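Local coordinates for protein acetate kinase (Entamoeba histolytica, PDB 4H0O) that probably interconverts acetate and acetyl phosphate as a pyrophosphate-dependent acetate kinase of the sugar kinase, Hsc70 and actin superfamily, at residues V198-H210 against S216-D228. Residues are numbered along the deposited sequence; the frame is centred on the assembly and turned at random.
Sequences VIDVSHSKIIACH and SSCCGIVNGKSFD
Ile206 and Ile221 face each other as a hydrogen-bonded pair of an antiparallel hairpin, CB of Ile206 4.2 Å from CB of Ile221. In each, CG1 stands anti to the carbonyl carbon (chi1 -55° and -60°), and CD1 of Ile221 reaches diagonally across to the neighbouring strand, 4.3 Å from CB of Ala208. The beta-branched isoleucines suit the extended backbone, and the small methyl of Ala208 lies against Tyr188. On the other face, Cys209 and Cys218 form a non-hydrogen-bonded pair; SG of Cys209 and SG of Cys218 lie 3.7 Å apart, too far for a disulfide. The main chains close the ladder: Ile206 N gives a nearly straight bond to Ile221 O (174°), and Ile206 O receives Ile221 N at 2.6 Å.

Toward the hairpin's polar margin, Asn223 begins the two central residues of a type I' turn. Asparagine tolerates its left-handed backbone, and Gly224 takes a position where a side chain would strike the preceding carbonyl; CG1 of Val201 packs on CA of Gly224 at 3.6 Å. Asn223 clips back onto 198-210 twice: side-chain OD1 accepts Ser204 N at 3.2 Å, and the backbone N donates to Ser204 O. A water accepts from Gly224 N, donates to Ser204 OG and may share a proton with Ile221 O.

At the far end, Ser217 OG bonds to His184 and Tyr188, and the ring of His210 stacks on His184, consistent with the hairpin end orienting this predicted transition-state stabiliser. Strand 205-211 runs parallel to 329-333, while 216-222 pairs antiparallel with 225-229, within the mixed sheet of a ribonuclease H-like domain. Helix 185-195 covers the Ala208 and Ile221 face; helix 299-324 packs against Ile207, Cys218 and Val222 on the other.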
loop_
_atom_site.group_PDB
_atom_site.type_symbol
_atom_site.label_atom_id
_atom_site.label_comp_id
_atom_site.label_asym_id
_atom_site.label_seq_id
_atom_site.Cartn_x
_atom_site.Cartn_y
_atom_site.Cartn_z
ATOM N N VAL B 198 -12.101 1.042 29.878
ATOM C CA VAL B 198 -11.370 2.307 29.848
ATOM C C VAL B 198 -11.963 3.336 28.871
ATOM O O VAL B 198 -11.894 4.547 29.112
ATOM C CB VAL B 198 -9.859 2.045 29.593
ATOM C CG1 VAL B 198 -9.185 3.221 28.927
ATOM C CG2 VAL B 198 -9.157 1.695 30.902
ATOM N N ILE B 199 -12.567 2.856 27.784
ATOM C CA ILE B 199 -13.238 3.733 26.822
ATOM C C ILE B 199 -14.560 3.147 26.326
ATOM O O ILE B 199 -14.826 1.958 26.501
ATOM C CB ILE B 199 -12.362 4.023 25.581
ATOM C CG1 ILE B 199 -12.099 2.738 24.798
ATOM C CG2 ILE B 199 -11.054 4.699 25.973
ATOM C CD1 ILE B 199 -11.866 2.973 23.316
ATOM N N ASP B 200 -15.382 3.985 25.699
ATOM C CA ASP B 200 -16.613 3.524 25.065
ATOM C C ASP B 200 -16.274 2.949 23.689
ATOM O O ASP B 200 -16.308 3.661 22.685
ATOM C CB ASP B 200 -17.600 4.687 24.922
ATOM C CG ASP B 200 -19.017 4.227 24.607
ATOM O OD1 ASP B 200 -19.197 3.103 24.091
ATOM O OD2 ASP B 200 -19.957 5.006 24.875
ATOM N N VAL B 201 -15.946 1.659 23.653
ATOM C CA VAL B 201 -15.544 0.990 22.415
ATOM C C VAL B 201 -16.661 0.982 21.366
ATOM O O VAL B 201 -16.405 1.188 20.178
ATOM C CB VAL B 201 -15.058 -0.457 22.686
ATOM C CG1 VAL B 201 -14.908 -1.227 21.392
ATOM C CG2 VAL B 201 -13.735 -0.451 23.446
ATOM N N SER B 202 -17.895 0.767 21.813
ATOM C CA SER B 202 -19.046 0.669 20.911
ATOM C C SER B 202 -19.362 1.952 20.139
ATOM O O SER B 202 -20.165 1.934 19.205
ATOM C CB SER B 202 -20.288 0.189 21.669
ATOM O OG SER B 202 -20.314 0.703 22.989
ATOM N N HIS B 203 -18.741 3.060 20.534
ATOM C CA HIS B 203 -18.884 4.321 19.810
ATOM C C HIS B 203 -17.514 4.958 19.646
ATOM O O HIS B 203 -17.269 6.071 20.119
ATOM C CB HIS B 203 -19.834 5.267 20.549
ATOM C CG HIS B 203 -21.206 4.706 20.750
ATOM N ND1 HIS B 203 -22.175 4.731 19.771
ATOM C CD2 HIS B 203 -21.773 4.089 21.820
ATOM C CE1 HIS B 203 -23.278 4.161 20.224
ATOM N NE2 HIS B 203 -23.056 3.764 21.466
ATOM N N SER B 204 -16.623 4.240 18.969
ATOM C CA SER B 204 -15.231 4.647 18.860
ATOM C C SER B 204 -14.653 4.275 17.505
ATOM O O SER B 204 -15.048 3.274 16.901
ATOM C CB SER B 204 -14.404 3.973 19.957
ATOM O OG SER B 204 -14.427 2.561 19.810
ATOM N N LYS B 205 -13.723 5.094 17.028
ATOM C CA LYS B 205 -12.936 4.762 15.848
ATOM C C LYS B 205 -11.498 4.567 16.298
ATOM O O LYS B 205 -10.833 5.514 16.733
ATOM C CB LYS B 205 -13.040 5.865 14.798
ATOM C CG LYS B 205 -14.431 5.999 14.202
ATOM C CD LYS B 205 -14.547 7.215 13.301
ATOM C CE LYS B 205 -15.949 7.324 12.733
ATOM N NZ LYS B 205 -16.369 6.047 12.093
ATOM N N ILE B 206 -11.030 3.327 16.209
ATOM C CA ILE B 206 -9.739 2.957 16.764
ATOM C C ILE B 206 -8.823 2.416 15.674
ATOM O O ILE B 206 -9.250 1.618 14.835
ATOM C CB ILE B 206 -9.913 1.895 17.872
ATOM C CG1 ILE B 206 -10.893 2.400 18.936
ATOM C CG2 ILE B 206 -8.578 1.537 18.501
ATOM C CD1 ILE B 206 -11.138 1.426 20.076
ATOM N N ILE B 207 -7.575 2.878 15.672
ATOM C CA ILE B 207 -6.543 2.277 14.838
ATOM C C ILE B 207 -5.508 1.647 15.761
ATOM O O ILE B 207 -4.872 2.336 16.566
ATOM C CB ILE B 207 -5.869 3.302 13.897
ATOM C CG1 ILE B 207 -6.862 3.793 12.841
ATOM C CG2 ILE B 207 -4.657 2.684 13.213
ATOM C CD1 ILE B 207 -6.277 4.787 11.847
ATOM N N ALA B 208 -5.356 0.332 15.657
ATOM C CA ALA B 208 -4.404 -0.391 16.493
ATOM C C ALA B 208 -3.170 -0.775 15.689
ATOM O O ALA B 208 -3.277 -1.176 14.529
ATOM C CB ALA B 208 -5.049 -1.621 17.086
ATOM N N CYS B 209 -2.000 -0.666 16.310
ATOM C CA CYS B 209 -0.755 -1.034 15.644
ATOM C C CYS B 209 -0.063 -2.182 16.377
ATOM O O CYS B 209 0.491 -1.997 17.465
ATOM C CB CYS B 209 0.181 0.170 15.562
ATOM S SG CYS B 209 -0.559 1.643 14.834
ATOM N N HIS B 210 -0.110 -3.370 15.784
ATOM C CA HIS B 210 0.610 -4.519 16.319
ATOM C C HIS B 210 2.037 -4.472 15.785
ATOM O O HIS B 210 2.325 -4.997 14.707
ATOM C CB HIS B 210 -0.081 -5.820 15.900
ATOM C CG HIS B 210 0.556 -7.059 16.443
ATOM N ND1 HIS B 210 -0.069 -7.893 17.339
ATOM C CD2 HIS B 210 1.774 -7.626 16.195
ATOM C CE1 HIS B 210 0.724 -8.911 17.633
ATOM N NE2 HIS B 210 1.847 -8.766 16.948
ATOM N N SER B 216 4.235 -7.433 11.577
ATOM C CA SER B 216 3.643 -6.183 12.039
ATOM C C SER B 216 2.449 -5.821 11.167
ATOM O O SER B 216 2.465 -6.048 9.953
ATOM C CB SER B 216 4.666 -5.044 12.013
ATOM O OG SER B 216 5.551 -5.120 13.117
ATOM N N SER B 217 1.419 -5.249 11.786
ATOM C CA SER B 217 0.232 -4.830 11.050
ATOM C C SER B 217 -0.526 -3.720 11.777
ATOM O O SER B 217 -0.296 -3.462 12.961
ATOM C CB SER B 217 -0.697 -6.024 10.803
ATOM O OG SER B 217 -1.353 -6.419 11.994
ATOM N N CYS B 218 -1.421 -3.059 11.049
ATOM C CA CYS B 218 -2.350 -2.097 11.630
ATOM C C CYS B 218 -3.773 -2.556 11.361
ATOM O O CYS B 218 -4.032 -3.240 10.365
ATOM C CB CYS B 218 -2.157 -0.712 11.018
ATOM S SG CYS B 218 -0.632 0.106 11.492
ATOM N N CYS B 219 -4.696 -2.173 12.235
ATOM C CA CYS B 219 -6.094 -2.527 12.043
ATOM C C CYS B 219 -7.018 -1.337 12.297
ATOM O O CYS B 219 -6.920 -0.673 13.333
ATOM C CB CYS B 219 -6.481 -3.689 12.958
ATOM S SG CYS B 219 -8.123 -4.373 12.628
ATOM N N GLY B 220 -7.910 -1.063 11.349
ATOM C CA GLY B 220 -8.924 -0.044 11.550
ATOM C C GLY B 220 -10.137 -0.677 12.203
ATOM O O GLY B 220 -10.730 -1.608 11.650
ATOM N N ILE B 221 -10.508 -0.181 13.380
ATOM C CA ILE B 221 -11.574 -0.796 14.161
ATOM C C ILE B 221 -12.739 0.163 14.426
ATOM O O ILE B 221 -12.570 1.213 15.055
ATOM C CB ILE B 221 -11.025 -1.353 15.487
ATOM C CG1 ILE B 221 -9.952 -2.407 15.195
ATOM C CG2 ILE B 221 -12.145 -1.950 16.320
ATOM C CD1 ILE B 221 -9.122 -2.796 16.396
ATOM N N VAL B 222 -13.919 -0.206 13.934
ATOM C CA VAL B 222 -15.117 0.606 14.118
ATOM C C VAL B 222 -16.079 -0.091 15.070
ATOM O O VAL B 222 -16.619 -1.154 14.750
ATOM C CB VAL B 222 -15.826 0.890 12.778
ATOM C CG1 VAL B 222 -17.073 1.744 12.998
ATOM C CG2 VAL B 222 -14.878 1.582 11.819
ATOM N N ASN B 223 -16.278 0.511 16.240
ATOM C CA ASN B 223 -17.182 -0.027 17.253
ATOM C C ASN B 223 -16.858 -1.463 17.675
ATOM O O ASN B 223 -17.759 -2.286 17.844
ATOM C CB ASN B 223 -18.641 0.105 16.798
ATOM C CG ASN B 223 -19.021 1.543 16.474
ATOM O OD1 ASN B 223 -18.333 2.487 16.877
ATOM N ND2 ASN B 223 -20.124 1.716 15.751
ATOM N N GLY B 224 -15.570 -1.753 17.837
ATOM C CA GLY B 224 -15.131 -3.049 18.325
ATOM C C GLY B 224 -14.870 -4.091 17.253
ATOM O O GLY B 224 -14.446 -5.209 17.563
ATOM N N LYS B 225 -15.117 -3.734 15.994
ATOM C CA LYS B 225 -14.976 -4.689 14.896
ATOM C C LYS B 225 -13.967 -4.250 13.841
ATOM O O LYS B 225 -13.882 -3.068 13.496
ATOM C CB LYS B 225 -16.342 -4.979 14.260
ATOM C CG LYS B 225 -17.217 -5.889 15.116
ATOM C CD LYS B 225 -18.669 -5.438 15.145
ATOM C CE LYS B 225 -19.428 -5.877 13.906
ATOM N NZ LYS B 225 -20.869 -5.497 13.993
ATOM N N SER B 226 -13.194 -5.210 13.342
ATOM C CA SER B 226 -12.230 -4.946 12.282
ATOM C C SER B 226 -12.956 -4.453 11.033
ATOM O O SER B 226 -13.868 -5.118 10.539
ATOM C CB SER B 226 -11.444 -6.220 11.962
ATOM O OG SER B 226 -10.540 -6.011 10.892
ATOM N N PHE B 227 -12.568 -3.279 10.541
ATOM C CA PHE B 227 -13.123 -2.741 9.304
ATOM C C PHE B 227 -12.152 -3.016 8.160
ATOM O O PHE B 227 -12.542 -3.504 7.100
ATOM C CB PHE B 227 -13.392 -1.238 9.436
ATOM C CG PHE B 227 -14.121 -0.646 8.257
ATOM C CD1 PHE B 227 -15.507 -0.608 8.231
ATOM C CD2 PHE B 227 -13.419 -0.125 7.176
ATOM C CE1 PHE B 227 -16.182 -0.065 7.148
ATOM C CE2 PHE B 227 -14.089 0.419 6.088
ATOM C CZ PHE B 227 -15.471 0.449 6.075
ATOM N N ASP B 228 -10.881 -2.697 8.375
ATOM C CA ASP B 228 -9.847 -3.077 7.420
ATOM C C ASP B 228 -8.530 -3.312 8.143
ATOM O O ASP B 228 -8.383 -2.941 9.312
ATOM C CB ASP B 228 -9.679 -2.022 6.325
ATOM C CG ASP B 228 -8.971 -2.571 5.095
ATOM O OD1 ASP B 228 -8.919 -3.810 4.940
ATOM O OD2 ASP B 228 -8.466 -1.771 4.282
HETATM O O HOH W 1 -13.983 0.753 17.846
#